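Long-range contact in Trypsin/chymotrypsin inhibitor (Alocasia macrorrhizos, PDB 5YCZ), which inhibits the serine proteases trypsin and alpha-chymotrypsin as a Kunitz-type inhibitor of the beta-trefoil fold: residues A[40-45]-A[98-103]. Residues are numbered along the deposited sequence; the frame is centred on the assembly and turned at random.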
# COMPACT_ATOMS: atom_id res chain seq x y z
N PRO A 40 -2.36 -15.26 4.89
CA PRO A 40 -2.60 -13.89 4.42
C PRO A 40 -4.03 -13.68 3.95
O PRO A 40 -4.76 -14.65 3.77
CB PRO A 40 -1.62 -13.73 3.25
CG PRO A 40 -1.08 -15.10 2.97
CD PRO A 40 -1.84 -16.10 3.80
N LEU A 41 -4.42 -12.41 3.77
CA LEU A 41 -5.67 -12.09 3.11
C LEU A 41 -5.58 -12.44 1.64
O LEU A 41 -4.50 -12.40 1.03
CB LEU A 41 -5.99 -10.60 3.27
CG LEU A 41 -5.75 -10.04 4.67
CD1 LEU A 41 -6.19 -8.60 4.70
CD2 LEU A 41 -6.51 -10.84 5.71
N ASN A 42 -6.72 -12.83 1.06
CA ASN A 42 -6.88 -13.03 -0.37
C ASN A 42 -7.72 -11.90 -0.96
O ASN A 42 -8.50 -11.24 -0.27
CB ASN A 42 -7.55 -14.37 -0.68
CG ASN A 42 -6.82 -15.53 -0.08
OD1 ASN A 42 -5.60 -15.63 -0.20
ND2 ASN A 42 -7.55 -16.40 0.58
N VAL A 43 -7.59 -11.71 -2.27
CA VAL A 43 -8.44 -10.76 -2.98
C VAL A 43 -9.82 -11.38 -3.16
O VAL A 43 -9.95 -12.52 -3.63
CB VAL A 43 -7.80 -10.37 -4.31
CG1 VAL A 43 -8.62 -9.28 -5.02
CG2 VAL A 43 -6.42 -9.83 -4.02
N ALA A 44 -10.85 -10.64 -2.78
CA ALA A 44 -12.22 -11.14 -2.76
C ALA A 44 -13.17 -10.06 -3.26
O ALA A 44 -12.88 -8.87 -3.18
CB ALA A 44 -12.65 -11.57 -1.34
N GLN A 45 -14.32 -10.49 -3.78
CA GLN A 45 -15.39 -9.56 -4.12
C GLN A 45 -16.22 -9.26 -2.89
O GLN A 45 -16.77 -10.19 -2.27
CB GLN A 45 -16.28 -10.10 -5.25
CG GLN A 45 -17.56 -9.29 -5.47
CD GLN A 45 -18.37 -9.71 -6.69
OE1 GLN A 45 -19.06 -10.74 -6.69
NE2 GLN A 45 -18.31 -8.88 -7.73
N PHE A 98 -6.06 -18.86 -6.91
CA PHE A 98 -6.70 -17.55 -6.78
C PHE A 98 -5.63 -16.50 -6.48
O PHE A 98 -4.44 -16.80 -6.44
CB PHE A 98 -7.83 -17.53 -5.72
CG PHE A 98 -7.46 -18.14 -4.38
CD1 PHE A 98 -6.69 -17.44 -3.47
CD2 PHE A 98 -7.94 -19.39 -4.00
CE1 PHE A 98 -6.37 -18.00 -2.23
CE2 PHE A 98 -7.63 -19.94 -2.75
CZ PHE A 98 -6.84 -19.25 -1.87
N VAL A 99 -6.06 -15.26 -6.26
CA VAL A 99 -5.13 -14.14 -6.03
C VAL A 99 -4.99 -13.88 -4.54
O VAL A 99 -5.99 -13.73 -3.82
CB VAL A 99 -5.59 -12.88 -6.77
CG1 VAL A 99 -4.59 -11.76 -6.52
CG2 VAL A 99 -5.74 -13.17 -8.26
N THR A 100 -3.75 -13.84 -4.06
CA THR A 100 -3.48 -13.63 -2.64
C THR A 100 -2.53 -12.46 -2.52
O THR A 100 -2.28 -11.76 -3.50
CB THR A 100 -2.92 -14.89 -1.98
OG1 THR A 100 -2.95 -14.73 -0.55
CG2 THR A 100 -1.50 -15.12 -2.41
N THR A 101 -2.00 -12.23 -1.34
CA THR A 101 -1.20 -11.04 -1.11
C THR A 101 0.26 -11.44 -0.96
O THR A 101 0.64 -12.58 -1.24
CB THR A 101 -1.74 -10.29 0.11
OG1 THR A 101 -2.07 -11.22 1.14
CG2 THR A 101 -3.01 -9.53 -0.28
N GLY A 102 1.08 -10.49 -0.51
CA GLY A 102 2.50 -10.75 -0.40
C GLY A 102 3.19 -10.79 -1.74
O GLY A 102 3.98 -11.70 -2.02
N GLY A 103 2.89 -9.85 -2.58
CA GLY A 103 3.51 -9.83 -3.87
C GLY A 103 4.69 -8.88 -3.91
O GLY A 103 4.84 -8.02 -3.04
O HOH W 1 -8.71 -14.35 -5.01
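Thr100 holds OG1 opposite its own backbone N (chi1 -167°), and Asn42 keeps CG beside its backbone N (chi1 -56°), which brings hydroxyl and amide together. Thr100 OG1 donates to Asn42 OD1 at 2.8 Å. The hydroxyl lies in the plane of the amide carbonyl and approaches at a wide angle to the C=O bond. The same OD1 meets the edge of the Phe98 ring near its plane, 3.2 Å from CE1. Amide and ring are steeply inclined to each other, with 64° between their planes. The hydroxyl bond helps fix the rotation of the amide, and the ring edge merely packs against it.

Next along, Thr101 OG1 donates to Leu41 O at 2.7 Å and lies on a lone pair in the carbonyl plane. This hydroxyl also packs against the Pro40 ring at CB. Thr101 thus holds the backbone just before strand 42-45, and Thr100 the side chain of its first residue, Asn42. Beyond them, Val43 N donates to Val99 O at 3.0 Å. A water lies within hydrogen-bonding distance of both Val43 O and Val99 O. The two valines run alongside each other, with Val43 CG2 3.7 Å from Val99 CG1.

The strands cross steeply, and a single backbone bond, Val43 N to Val99 O, joins them here. The side chain of Val43 lies about 6 Å from that of Leu56, at the predicted reactive bond. Strand 42-45 runs between strands 30-33 and 164-168 in an antiparallel sheet of the beta-trefoil. Strand 98-100 instead pairs with strand 91-93 in a hairpin. Val43 reaches Trp90 and Leu166, and Phe98 packs on Leu165 of strand 164-168, so the hairpin rests against this sheet.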